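Local structure of beta-galactosidase (3OG2) at residues Tyr423-Pro428 with Lys451-Asp456; Phe472-Phe477 with Leu576-Ser581; Gly488-His493 with Gln530-Ser535; Val497-Gly502 with Ser523-Val528. The protein probably hydrolyses terminal non-reducing beta-D-galactose residues from beta-D-galactosides, as a secreted fungal glycoside hydrolase of family 35. All blocks are in the same frame, centred on the assembly; numbering follows the deposited sequence.

Contact 1 (Tyr423-Pro428 with Lys451-Asp456); sequences YTVKLP and KIHVTD
His453 and Tyr423 reach toward each other from opposite directions and join two beta-sheets whose backbones stay well apart here. Along His453, CB lies next to the methyl CD1 of Leu427, 4.3 Å away. The first torsion places CG anti to the carbonyl carbon (chi1 -55°), and the imidazole reaches the side chains of Val425 and Tyr423. On the ring, CD2 is approached obliquely by CG1 of Val425 at 4.2 Å, and CE1 lies 3.3 Å from Tyr423 OH. At the tip, NE2 makes a 2.7 Å hydrogen bond with Tyr423 OH, in which either atom could be the donor. Both rings use their edges: the hydroxyl lies near the imidazole plane, and NE2 lies near the phenol plane. On the far side of the imidazole, ND1 has a weak hydrogen bond with Thr468 O.

The second polar link lies at the other end, where Thr455 OG1 donates to Pro428 O over 2.9 Å. The hydroxyl meets the carbonyl almost head-on, with a C=O...donor angle of 163°. The methyl of the same threonine packs instead against Leu427, with CG2 3.7 Å from CB. Strand 421-427 belongs to a three-stranded antiparallel sheet, and 450-459 to the eight-stranded antiparallel sheet that it packs on, both within galactosidase domain 2. Two hydrogen bonds thus bracket an aliphatic middle of Val425 and Leu427; a phenol hydroxyl and an imidazole nitrogen, both in buried residues, satisfy each other, and their bond, with the weak one from ND1 to Thr468 O, would restrict rotation of the imidazole.

Contact 2 (Phe472-Phe477 with Leu576-Ser581); sequences FTWNEF and LMNPDS
Asn475 supplies the direct hydrogen bonds to 576-581, both through ND2. The straighter runs 2.9 Å to Ser581 OG, with an N-H...O angle of 162° and the hydroxyl oxygen in the amide plane. The second goes from ND2 to Pro579 O, 3.0 Å away; it is more bent, and its acceptor is tilted out of the amide plane. With CG turned away from the backbone N (chi1 -150°), the amide extends from the strand to the loop.

Water bridges run alongside. One water donates to Thr473 OG1 and hydrogen-bonds Ser581 OG; another donates to Trp474 O and accepts from Asn578 ND2. Strand 470-476, an outermost strand of a five-stranded mixed sheet, is thereby tied to the loop leading to strand 583-585, so the contact joins parts of the chain assigned to the domain 2 and domain 3 families of beta-galactosidases.

Aromatic contacts complete it. The planes of the indole and the Asn578 amide are inclined by 44°, and ND2 approaches the ring obliquely, 3.2 Å from Trp474 CZ2. Trp474 NE1 donates to Val371 O, which also has a weak bond with Asn578 ND2. Phe477 offers its ring edge to the loop, CE1 lying 3.3 Å from Ser581 O.

Contact 3 (Gly488-His493 with Gln530-Ser535); sequences GAQELH and QWTASS
Leu492 and Thr532 form a non-hydrogen-bonded antiparallel pair, His493 and Trp531 the hydrogen-bonded pair next to it, with His493 N donating to Trp531 O (2.8 Å) and Trp531 N to His493 O. Beyond the strands the pairing goes on into the type II turn Gly488-Glu491: Ala533 N donates to Glu491 O and Gln490 N to Ala533 O. Gln490 takes the positive-phi place in that turn.

On the face of His493 and Trp531, the histidine's CB lies over one face of the indole. This is a CH-pi contact, CB standing 4.0 Å from the centroid of the five-membered ring. The imidazole itself is directed back along its own chain, where NE2 donates to Glu491 OE1 over 2.8 Å in a nearly straight bond (173°). The acceptor lies in the ring plane and uses its anti lone pair; the same oxygen forms a salt bridge with Lys451, which would probably favour the ionised carboxylate, and His493 ND1 bonds Thr468 OG1.

On the other face, Leu492 CD1 is wedged between Gln530 CG, 3.3 Å away, and Thr532 OG1, 3.5 Å away. CG lies anti to the backbone N (chi1 179°), which swings this branch over the neighbouring strand, while the Gln530 amide continues past it to Glu494.

Within the eight-stranded antiparallel sheet of domain 2, strand 492-497 runs between 462-467 and 527-532, and 518-521 closes the edge beyond.

Contact 4 (Val497-Gly502 with Ser523-Val528); sequences VKNPFG and SNLTVV
Two Asx turns mark the end of the antiparallel pairing of strands 492-497 and 527-532, just past the hydrogen-bonded pair of Val497 and Val527. That pair is closed by Val497 N to Val527 O (2.9 Å) and by the return bond from Val527 N to Val497 O. In one turn Asn499 OD1 accepts from Phe501 N over 2.9 Å, the donor standing above the carbonyl plane. In the other, Asn524 OD1 takes Thr526 N in its carbonyl plane and Thr526 OG1 from above it; Thr522 OG1 bonds the same oxygen. A water joins the two turns, accepting from Asn499 N and donating to Asn524 O and Thr526 OG1.

Asn499 and Leu525 lie side by side and point the same way, with CG of the asparagine 3.7 Å from CB of the leucine. Nearby, Asn499 CA makes a CA-H...O contact with Leu525 O at 3.2 Å. With CG1 of Val527 anti to N (chi1 -177°), CG2 is the branch left to meet the other segment: Phe501 CE2 comes within 3.7 Å, approached obliquely, and Pro500 CD within 3.8 Å. Pro500 CG lies over the centre of one face of the Phe501 ring, while Leu525 CD1 sits at the ring edge.

Leu542 of strand 538-542, in the five-stranded mixed sheet, touches Val497, Pro500 and Val527. The flanking strand 462-467 meets the first two through Leu464 and Phe462, respectively, and strand 518-521, the neighbour of 527-532 at the sheet edge, touches Val527 through Ile519 and Thr521.

Contacts 1, 3 and 4 all reach the eight-stranded antiparallel sheet of domain 2. Contact 1 comes first along the chain and attaches the three-stranded sheet; contacts 3 and 4 then pair strands 492-497 and 527-532 at their two ends, centres 22 Å apart. Contact 4 falls within the chain span of contact 3, and both fall within that of contact 2. Salt bridges link contact 1 to contacts 3 and 4: Lys451 to Glu491 of contact 3, Asp456 to Lys498 of contact 4. Contact 2, centred 23 to 24 Å from the rest, touches none of them and instead joins segments assigned to the domain 2 and domain 3 families. All lie away from the galactose-binding residues.

Contact 1 (Tyr423-Pro428 with Lys451-Asp456)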
loop_
_atom_site.group_PDB
_atom_site.type_symbol
_atom_site.label_atom_id
_atom_site.label_comp_id
_atom_site.label_asym_id
_atom_site.label_seq_id
_atom_site.Cartn_x
_atom_site.Cartn_y
_atom_site.Cartn_z
ATOM N N TYR A 423 -29.424 -5.022 23.642
ATOM C CA TYR A 423 -28.738 -5.309 24.878
ATOM C C TYR A 423 -28.751 -4.086 25.789
ATOM O O TYR A 423 -29.107 -2.970 25.359
ATOM C CB TYR A 423 -27.298 -5.765 24.567
ATOM C CG TYR A 423 -26.351 -4.712 24.068
ATOM C CD1 TYR A 423 -26.417 -4.303 22.739
ATOM C CD2 TYR A 423 -25.390 -4.112 24.886
ATOM C CE1 TYR A 423 -25.546 -3.332 22.239
ATOM C CE2 TYR A 423 -24.506 -3.149 24.399
ATOM C CZ TYR A 423 -24.600 -2.770 23.066
ATOM O OH TYR A 423 -23.743 -1.787 22.612
ATOM N N THR A 424 -28.333 -4.328 27.025
ATOM C CA THR A 424 -28.012 -3.291 27.958
ATOM C C THR A 424 -26.653 -3.639 28.554
ATOM O O THR A 424 -26.202 -4.784 28.398
ATOM C CB THR A 424 -29.069 -3.144 29.082
ATOM O OG1 THR A 424 -29.009 -4.352 29.810
ATOM C CG2 THR A 424 -30.484 -2.930 28.509
ATOM N N VAL A 425 -26.022 -2.664 29.210
ATOM C CA VAL A 425 -24.729 -2.969 29.869
ATOM C C VAL A 425 -24.811 -2.586 31.331
ATOM O O VAL A 425 -25.609 -1.750 31.759
ATOM C CB VAL A 425 -23.516 -2.265 29.202
ATOM C CG1 VAL A 425 -23.299 -2.841 27.815
ATOM C CG2 VAL A 425 -23.775 -0.786 29.130
ATOM N N LYS A 426 -23.959 -3.196 32.134
ATOM C CA LYS A 426 -23.814 -2.850 33.545
ATOM C C LYS A 426 -22.323 -2.557 33.721
ATOM O O LYS A 426 -21.500 -3.495 33.631
ATOM C CB LYS A 426 -24.319 -3.974 34.469
ATOM C CG LYS A 426 -24.180 -3.572 35.916
ATOM C CD LYS A 426 -24.820 -4.560 36.888
ATOM C CE LYS A 426 -25.261 -3.718 38.089
ATOM N NZ LYS A 426 -25.110 -2.235 37.856
ATOM N N LEU A 427 -21.952 -1.275 33.904
ATOM C CA LEU A 427 -20.545 -0.876 33.812
ATOM C C LEU A 427 -20.116 -0.231 35.122
ATOM O O LEU A 427 -20.910 0.476 35.756
ATOM C CB LEU A 427 -20.307 0.141 32.676
ATOM C CG LEU A 427 -20.719 -0.349 31.289
ATOM C CD1 LEU A 427 -20.467 0.706 30.223
ATOM C CD2 LEU A 427 -20.013 -1.636 30.880
ATOM N N PRO A 428 -18.889 -0.458 35.491
ATOM C CA PRO A 428 -18.342 0.222 36.666
ATOM C C PRO A 428 -18.080 1.690 36.368
ATOM O O PRO A 428 -17.584 2.048 35.267
ATOM C CB PRO A 428 -17.044 -0.552 36.942
ATOM C CG PRO A 428 -16.629 -1.036 35.577
ATOM C CD PRO A 428 -17.915 -1.390 34.868
ATOM N N LYS A 451 -18.546 -1.760 19.132
ATOM C CA LYS A 451 -18.565 -0.427 19.716
ATOM C C LYS A 451 -17.624 -0.367 20.881
ATOM O O LYS A 451 -17.411 -1.391 21.512
ATOM C CB LYS A 451 -19.968 -0.064 20.224
ATOM C CG LYS A 451 -20.900 0.028 18.999
ATOM C CD LYS A 451 -21.985 1.058 19.129
ATOM C CE LYS A 451 -23.018 0.787 18.037
ATOM N NZ LYS A 451 -22.682 1.615 16.839
ATOM N N ILE A 452 -17.134 0.818 21.170
ATOM C CA ILE A 452 -16.426 1.090 22.405
ATOM C C ILE A 452 -17.302 2.010 23.251
ATOM O O ILE A 452 -17.625 3.132 22.887
ATOM C CB ILE A 452 -15.035 1.699 22.169
ATOM C CG1 ILE A 452 -14.408 1.073 20.920
ATOM C CG2 ILE A 452 -14.183 1.582 23.431
ATOM C CD1 ILE A 452 -13.022 0.474 21.064
ATOM N N HIS A 453 -17.718 1.491 24.422
ATOM C CA HIS A 453 -18.417 2.294 25.427
ATOM C C HIS A 453 -17.381 2.753 26.444
ATOM O O HIS A 453 -16.360 2.083 26.630
ATOM C CB HIS A 453 -19.525 1.522 26.111
ATOM C CG HIS A 453 -20.530 0.933 25.172
ATOM N ND1 HIS A 453 -20.999 1.570 24.029
ATOM C CD2 HIS A 453 -21.190 -0.232 25.207
ATOM C CE1 HIS A 453 -21.904 0.793 23.413
ATOM N NE2 HIS A 453 -22.025 -0.321 24.116
ATOM N N VAL A 454 -17.608 3.895 27.095
ATOM C CA VAL A 454 -16.636 4.406 28.051
ATOM C C VAL A 454 -17.284 4.785 29.371
ATOM O O VAL A 454 -18.465 5.109 29.447
ATOM C CB VAL A 454 -15.892 5.655 27.494
ATOM C CG1 VAL A 454 -15.080 5.309 26.242
ATOM C CG2 VAL A 454 -16.840 6.789 27.159
ATOM N N THR A 455 -16.473 4.740 30.433
ATOM C CA THR A 455 -16.877 5.320 31.717
ATOM C C THR A 455 -15.770 6.256 32.235
ATOM O O THR A 455 -14.558 6.035 31.968
ATOM C CB THR A 455 -17.284 4.300 32.800
ATOM O OG1 THR A 455 -16.153 3.529 33.181
ATOM C CG2 THR A 455 -18.371 3.330 32.309
ATOM N N ASP A 456 -16.162 7.282 32.983
ATOM C CA ASP A 456 -15.289 8.310 33.513
ATOM C C ASP A 456 -14.275 8.767 32.477
ATOM O O ASP A 456 -13.045 8.738 32.662
ATOM C CB ASP A 456 -14.555 7.801 34.765
ATOM C CG ASP A 456 -15.621 7.639 35.856
ATOM O OD1 ASP A 456 -16.179 8.679 36.311
ATOM O OD2 ASP A 456 -15.920 6.505 36.243
#

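Contact 2 (Phe472-Phe477 with Leu576-Ser581)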
loop_
_atom_site.group_PDB
_atom_site.type_symbol
_atom_site.label_atom_id
_atom_site.label_comp_id
_atom_site.label_asym_id
_atom_site.label_seq_id
_atom_site.Cartn_x
_atom_site.Cartn_y
_atom_site.Cartn_z
ATOM N N PHE A 472 -16.129 10.683 18.500
ATOM C CA PHE A 472 -15.371 11.039 17.292
ATOM C C PHE A 472 -14.198 11.943 17.677
ATOM O O PHE A 472 -13.044 11.670 17.358
ATOM C CB PHE A 472 -16.307 11.692 16.248
ATOM C CG PHE A 472 -15.475 12.225 15.102
ATOM C CD1 PHE A 472 -14.879 11.332 14.196
ATOM C CD2 PHE A 472 -15.283 13.583 14.927
ATOM C CE1 PHE A 472 -14.115 11.824 13.150
ATOM C CE2 PHE A 472 -14.506 14.068 13.873
ATOM C CZ PHE A 472 -13.933 13.191 12.966
ATOM N N THR A 473 -14.474 13.036 18.383
ATOM C CA THR A 473 -13.414 13.931 18.839
ATOM C C THR A 473 -13.943 14.788 19.960
ATOM O O THR A 473 -15.183 14.839 20.200
ATOM C CB THR A 473 -12.878 14.813 17.686
ATOM O OG1 THR A 473 -11.605 15.350 18.070
ATOM C CG2 THR A 473 -13.805 15.993 17.373
ATOM N N TRP A 474 -13.038 15.481 20.628
ATOM C CA TRP A 474 -13.483 16.558 21.532
ATOM C C TRP A 474 -12.307 17.521 21.620
ATOM O O TRP A 474 -11.168 17.102 21.384
ATOM C CB TRP A 474 -13.896 16.052 22.916
ATOM C CG TRP A 474 -12.765 15.438 23.680
ATOM C CD1 TRP A 474 -12.434 14.109 23.683
ATOM C CD2 TRP A 474 -11.822 16.096 24.528
ATOM N NE1 TRP A 474 -11.335 13.898 24.480
ATOM C CE2 TRP A 474 -10.939 15.096 25.008
ATOM C CE3 TRP A 474 -11.652 17.443 24.896
ATOM C CZ2 TRP A 474 -9.904 15.431 25.860
ATOM C CZ3 TRP A 474 -10.604 17.776 25.758
ATOM C CH2 TRP A 474 -9.743 16.745 26.224
ATOM N N ASN A 475 -12.582 18.789 21.943
ATOM C CA ASN A 475 -11.496 19.703 22.220
ATOM C C ASN A 475 -12.028 20.830 23.091
ATOM O O ASN A 475 -13.207 21.161 23.093
ATOM C CB ASN A 475 -10.873 20.276 20.910
ATOM C CG ASN A 475 -9.405 20.575 21.167
ATOM O OD1 ASN A 475 -8.918 20.728 22.340
ATOM N ND2 ASN A 475 -8.597 20.579 20.151
ATOM N N GLU A 476 -11.112 21.402 23.856
ATOM C CA GLU A 476 -11.330 22.590 24.679
ATOM C C GLU A 476 -10.897 23.795 23.849
ATOM O O GLU A 476 -9.709 23.970 23.616
ATOM C CB GLU A 476 -10.528 22.455 25.972
ATOM C CG GLU A 476 -10.781 23.717 26.824
ATOM C CD GLU A 476 -10.278 23.647 28.236
ATOM O OE1 GLU A 476 -10.040 22.530 28.739
ATOM O OE2 GLU A 476 -10.163 24.741 28.815
ATOM N N PHE A 477 -11.802 24.644 23.396
ATOM C CA PHE A 477 -11.557 25.865 22.667
ATOM C C PHE A 477 -11.620 27.019 23.657
ATOM O O PHE A 477 -11.889 26.863 24.847
ATOM C CB PHE A 477 -12.587 26.037 21.556
ATOM C CG PHE A 477 -12.532 24.901 20.557
ATOM C CD1 PHE A 477 -11.438 24.764 19.747
ATOM C CD2 PHE A 477 -13.560 23.967 20.432
ATOM C CE1 PHE A 477 -11.363 23.713 18.851
ATOM C CE2 PHE A 477 -13.501 22.949 19.505
ATOM C CZ PHE A 477 -12.407 22.822 18.666
ATOM N N LEU A 576 0.968 15.386 20.236
ATOM C CA LEU A 576 0.437 14.296 19.422
ATOM C C LEU A 576 -0.955 13.862 19.871
ATOM O O LEU A 576 -1.796 13.567 19.000
ATOM C CB LEU A 576 1.350 13.041 19.531
ATOM C CG LEU A 576 2.707 13.211 18.831
ATOM C CD1 LEU A 576 3.688 12.146 19.235
ATOM C CD2 LEU A 576 2.444 13.210 17.339
ATOM N N MET A 577 -1.206 13.849 21.191
ATOM C CA MET A 577 -2.508 13.477 21.722
ATOM C C MET A 577 -3.234 14.760 22.132
ATOM O O MET A 577 -2.600 15.701 22.646
ATOM C CB MET A 577 -2.374 12.586 22.954
ATOM C CG MET A 577 -1.581 11.312 22.706
ATOM S SD MET A 577 -2.329 10.144 21.567
ATOM C CE MET A 577 -3.633 9.531 22.675
ATOM N N ASN A 578 -4.543 14.822 21.926
ATOM C CA ASN A 578 -5.287 16.072 22.260
ATOM C C ASN A 578 -4.653 17.330 21.668
ATOM O O ASN A 578 -4.535 18.370 22.361
ATOM C CB ASN A 578 -5.461 16.241 23.767
ATOM C CG ASN A 578 -6.232 15.037 24.307
ATOM O OD1 ASN A 578 -5.661 14.295 25.106
ATOM N ND2 ASN A 578 -7.467 14.826 23.925
ATOM N N PRO A 579 -4.289 17.333 20.399
ATOM C CA PRO A 579 -3.654 18.544 19.851
ATOM C C PRO A 579 -4.650 19.679 19.689
ATOM O O PRO A 579 -5.881 19.495 19.534
ATOM C CB PRO A 579 -3.266 18.106 18.434
ATOM C CG PRO A 579 -4.334 17.078 18.085
ATOM C CD PRO A 579 -4.467 16.310 19.364
ATOM N N ASP A 580 -4.157 20.909 19.654
ATOM C CA ASP A 580 -5.000 22.038 19.261
ATOM C C ASP A 580 -5.496 21.773 17.849
ATOM O O ASP A 580 -4.745 21.279 16.983
ATOM C CB ASP A 580 -4.169 23.320 19.281
ATOM C CG ASP A 580 -3.776 23.752 20.674
ATOM O OD1 ASP A 580 -4.238 23.167 21.661
ATOM O OD2 ASP A 580 -2.968 24.714 20.741
ATOM N N SER A 581 -6.750 22.070 17.600
ATOM C CA SER A 581 -7.366 21.677 16.334
ATOM C C SER A 581 -8.513 22.637 15.948
ATOM O O SER A 581 -8.844 23.514 16.750
ATOM C CB SER A 581 -7.927 20.256 16.459
ATOM O OG SER A 581 -9.078 20.263 17.310
HETATM O O HOH W 1 -10.178 17.980 18.446
HETATM O O HOH W 2 -8.594 17.092 22.511
#

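Contact 3 (Gly488-His493 with Gln530-Ser535)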
loop_
_atom_site.group_PDB
_atom_site.type_symbol
_atom_site.label_atom_id
_atom_site.label_comp_id
_atom_site.label_asym_id
_atom_site.label_seq_id
_atom_site.Cartn_x
_atom_site.Cartn_y
_atom_site.Cartn_z
ATOM N N GLY A 488 -24.698 4.491 14.963
ATOM C CA GLY A 488 -25.337 4.054 13.718
ATOM C C GLY A 488 -26.781 4.503 13.736
ATOM O O GLY A 488 -27.431 4.644 14.780
ATOM N N ALA A 489 -27.306 4.728 12.552
ATOM C CA ALA A 489 -28.713 5.170 12.464
ATOM C C ALA A 489 -29.680 4.237 13.188
ATOM O O ALA A 489 -29.553 3.010 13.147
ATOM C CB ALA A 489 -29.111 5.274 11.003
ATOM N N GLN A 490 -30.655 4.875 13.858
ATOM C CA GLN A 490 -31.727 4.206 14.607
ATOM C C GLN A 490 -31.217 3.590 15.921
ATOM O O GLN A 490 -32.021 2.929 16.630
ATOM C CB GLN A 490 -32.480 3.141 13.790
ATOM C CG GLN A 490 -33.236 3.850 12.660
ATOM C CD GLN A 490 -33.631 5.241 13.143
ATOM O OE1 GLN A 490 -34.233 5.379 14.215
ATOM N NE2 GLN A 490 -33.277 6.262 12.364
ATOM N N GLU A 491 -29.953 3.754 16.288
ATOM C CA GLU A 491 -29.480 3.256 17.606
ATOM C C GLU A 491 -29.836 4.231 18.706
ATOM O O GLU A 491 -29.622 5.462 18.567
ATOM C CB GLU A 491 -27.980 3.078 17.571
ATOM C CG GLU A 491 -27.424 1.922 16.746
ATOM C CD GLU A 491 -25.909 2.040 16.553
ATOM O OE1 GLU A 491 -25.214 2.829 17.233
ATOM O OE2 GLU A 491 -25.411 1.304 15.644
ATOM N N LEU A 492 -30.380 3.723 19.814
ATOM C CA LEU A 492 -30.573 4.531 20.998
ATOM C C LEU A 492 -29.267 4.577 21.770
ATOM O O LEU A 492 -28.661 3.524 21.976
ATOM C CB LEU A 492 -31.630 3.954 21.923
ATOM C CG LEU A 492 -31.923 4.685 23.244
ATOM C CD1 LEU A 492 -32.581 6.044 23.020
ATOM C CD2 LEU A 492 -32.853 3.843 24.137
ATOM N N HIS A 493 -28.874 5.771 22.185
ATOM C CA HIS A 493 -27.665 5.930 22.996
ATOM C C HIS A 493 -27.931 6.804 24.203
ATOM O O HIS A 493 -28.899 7.581 24.237
ATOM C CB HIS A 493 -26.556 6.601 22.152
ATOM C CG HIS A 493 -26.001 5.563 21.212
ATOM N ND1 HIS A 493 -25.211 4.561 21.744
ATOM C CD2 HIS A 493 -26.134 5.310 19.893
ATOM C CE1 HIS A 493 -24.855 3.752 20.749
ATOM N NE2 HIS A 493 -25.417 4.207 19.649
ATOM N N GLN A 530 -30.361 11.060 26.502
ATOM C CA GLN A 530 -30.660 9.941 25.638
ATOM C C GLN A 530 -31.008 10.471 24.246
ATOM O O GLN A 530 -31.677 11.507 24.116
ATOM C CB GLN A 530 -31.847 9.165 26.222
ATOM C CG GLN A 530 -31.864 7.719 25.806
ATOM C CD GLN A 530 -32.881 6.968 26.646
ATOM O OE1 GLN A 530 -34.028 7.155 26.306
ATOM N NE2 GLN A 530 -32.453 6.212 27.613
ATOM N N TRP A 531 -30.601 9.769 23.189
ATOM C CA TRP A 531 -30.936 10.254 21.874
ATOM C C TRP A 531 -30.921 9.045 20.948
ATOM O O TRP A 531 -30.216 8.062 21.252
ATOM C CB TRP A 531 -29.928 11.311 21.429
ATOM C CG TRP A 531 -28.463 10.883 21.587
ATOM C CD1 TRP A 531 -27.648 10.612 22.651
ATOM C CD2 TRP A 531 -27.570 10.659 20.488
ATOM N NE1 TRP A 531 -26.358 10.260 22.249
ATOM C CE2 TRP A 531 -26.253 10.272 20.946
ATOM C CE3 TRP A 531 -27.793 10.779 19.076
ATOM C CZ2 TRP A 531 -25.179 9.998 20.106
ATOM C CZ3 TRP A 531 -26.725 10.501 18.289
ATOM C CH2 TRP A 531 -25.482 10.137 18.765
ATOM N N THR A 532 -31.667 9.125 19.865
ATOM C CA THR A 532 -31.615 8.062 18.865
ATOM C C THR A 532 -30.971 8.615 17.608
ATOM O O THR A 532 -31.447 9.622 17.072
ATOM C CB THR A 532 -33.041 7.542 18.569
ATOM O OG1 THR A 532 -33.538 6.926 19.767
ATOM C CG2 THR A 532 -33.002 6.475 17.488
ATOM N N ALA A 533 -29.866 8.008 17.186
ATOM C CA ALA A 533 -29.105 8.579 16.074
ATOM C C ALA A 533 -29.903 8.524 14.779
ATOM O O ALA A 533 -30.654 7.591 14.472
ATOM C CB ALA A 533 -27.808 7.791 15.983
ATOM N N SER A 534 -29.717 9.610 13.997
ATOM C CA SER A 534 -30.435 9.721 12.731
ATOM C C SER A 534 -29.694 10.719 11.891
ATOM O O SER A 534 -28.700 11.272 12.334
ATOM C CB SER A 534 -31.890 10.175 12.915
ATOM O OG SER A 534 -31.920 11.569 13.246
ATOM N N SER A 535 -30.198 10.993 10.688
ATOM C CA SER A 535 -29.509 11.993 9.860
ATOM C C SER A 535 -29.707 13.395 10.377
ATOM O O SER A 535 -29.087 14.331 9.856
ATOM C CB SER A 535 -30.035 11.871 8.429
ATOM O OG SER A 535 -31.428 12.085 8.507
#

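Contact 4 (Val497-Gly502 with Ser523-Val528)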
loop_
_atom_site.group_PDB
_atom_site.type_symbol
_atom_site.label_atom_id
_atom_site.label_comp_id
_atom_site.label_asym_id
_atom_site.label_seq_id
_atom_site.Cartn_x
_atom_site.Cartn_y
_atom_site.Cartn_z
ATOM N N VAL A 497 -23.120 13.315 32.012
ATOM C CA VAL A 497 -22.061 14.279 32.241
ATOM C C VAL A 497 -22.072 14.681 33.705
ATOM O O VAL A 497 -23.110 15.129 34.217
ATOM C CB VAL A 497 -22.198 15.531 31.347
ATOM C CG1 VAL A 497 -21.004 16.454 31.541
ATOM C CG2 VAL A 497 -22.314 15.110 29.871
ATOM N N LYS A 498 -20.929 14.503 34.392
ATOM C CA LYS A 498 -20.873 14.979 35.788
ATOM C C LYS A 498 -21.124 16.497 35.833
ATOM O O LYS A 498 -20.769 17.110 34.809
ATOM C CB LYS A 498 -19.523 14.652 36.430
ATOM C CG LYS A 498 -19.222 13.142 36.396
ATOM C CD LYS A 498 -17.964 12.973 37.292
ATOM C CE LYS A 498 -17.435 11.558 37.222
ATOM N NZ LYS A 498 -15.990 11.475 37.630
ATOM N N ASN A 499 -21.701 16.994 36.912
ATOM C CA ASN A 499 -22.130 18.408 36.998
ATOM C C ASN A 499 -21.319 19.380 36.149
ATOM O O ASN A 499 -20.171 19.693 36.441
ATOM C CB ASN A 499 -22.027 18.851 38.462
ATOM C CG ASN A 499 -22.440 20.291 38.619
ATOM O OD1 ASN A 499 -22.871 21.028 37.727
ATOM N ND2 ASN A 499 -22.302 20.681 39.887
ATOM N N PRO A 500 -21.913 19.752 35.023
ATOM C CA PRO A 500 -21.202 20.619 34.076
ATOM C C PRO A 500 -21.419 22.107 34.291
ATOM O O PRO A 500 -21.019 22.945 33.451
ATOM C CB PRO A 500 -21.853 20.184 32.742
ATOM C CG PRO A 500 -23.289 19.911 33.098
ATOM C CD PRO A 500 -23.216 19.308 34.496
ATOM N N PHE A 501 -22.038 22.489 35.388
ATOM C CA PHE A 501 -22.537 23.866 35.552
ATOM C C PHE A 501 -21.698 24.721 36.457
ATOM O O PHE A 501 -22.073 25.865 36.722
ATOM C CB PHE A 501 -23.970 23.817 36.146
ATOM C CG PHE A 501 -24.893 23.109 35.175
ATOM C CD1 PHE A 501 -25.048 23.596 33.862
ATOM C CD2 PHE A 501 -25.548 21.962 35.612
ATOM C CE1 PHE A 501 -25.889 22.925 32.946
ATOM C CE2 PHE A 501 -26.386 21.326 34.713
ATOM C CZ PHE A 501 -26.548 21.800 33.426
ATOM N N GLY A 502 -20.596 24.168 36.940
ATOM C CA GLY A 502 -19.719 24.890 37.848
ATOM C C GLY A 502 -20.306 25.027 39.242
ATOM O O GLY A 502 -20.937 24.116 39.769
ATOM N N SER A 523 -30.320 14.875 41.254
ATOM C CA SER A 523 -30.176 15.886 42.296
ATOM C C SER A 523 -28.749 16.395 42.404
ATOM O O SER A 523 -28.550 17.582 42.723
ATOM C CB SER A 523 -30.657 15.308 43.646
ATOM O OG SER A 523 -30.594 13.890 43.498
ATOM N N ASN A 524 -27.764 15.533 42.141
ATOM C CA ASN A 524 -26.382 15.992 42.174
ATOM C C ASN A 524 -25.939 16.655 40.886
ATOM O O ASN A 524 -24.748 16.979 40.672
ATOM C CB ASN A 524 -25.474 14.797 42.483
ATOM C CG ASN A 524 -25.471 13.743 41.393
ATOM O OD1 ASN A 524 -25.661 13.970 40.210
ATOM N ND2 ASN A 524 -25.260 12.495 41.850
ATOM N N LEU A 525 -26.866 16.850 39.958
ATOM C CA LEU A 525 -26.577 17.642 38.764
ATOM C C LEU A 525 -25.755 16.850 37.777
ATOM O O LEU A 525 -25.181 17.454 36.880
ATOM C CB LEU A 525 -25.872 18.979 39.074
ATOM C CG LEU A 525 -26.791 20.034 39.712
ATOM C CD1 LEU A 525 -26.163 21.429 39.695
ATOM C CD2 LEU A 525 -28.141 20.033 39.004
ATOM N N THR A 526 -25.741 15.518 37.911
ATOM C CA THR A 526 -25.350 14.733 36.742
ATOM C C THR A 526 -26.439 14.810 35.674
ATOM O O THR A 526 -27.621 14.545 35.936
ATOM C CB THR A 526 -25.139 13.276 37.126
ATOM O OG1 THR A 526 -24.026 13.250 38.006
ATOM C CG2 THR A 526 -24.776 12.439 35.906
ATOM N N VAL A 527 -26.077 15.168 34.466
ATOM C CA VAL A 527 -27.037 15.327 33.394
ATOM C C VAL A 527 -27.022 14.072 32.527
ATOM O O VAL A 527 -25.960 13.674 32.010
ATOM C CB VAL A 527 -26.667 16.591 32.582
ATOM C CG1 VAL A 527 -27.754 16.747 31.506
ATOM C CG2 VAL A 527 -26.522 17.871 33.411
ATOM N N VAL A 528 -28.149 13.433 32.352
ATOM C CA VAL A 528 -28.264 12.234 31.561
ATOM C C VAL A 528 -29.049 12.538 30.291
ATOM O O VAL A 528 -30.137 13.109 30.348
ATOM C CB VAL A 528 -28.941 11.099 32.362
ATOM C CG1 VAL A 528 -28.968 9.825 31.542
ATOM C CG2 VAL A 528 -28.242 10.919 33.714
HETATM O O HOH W 3 -22.674 15.303 39.114
#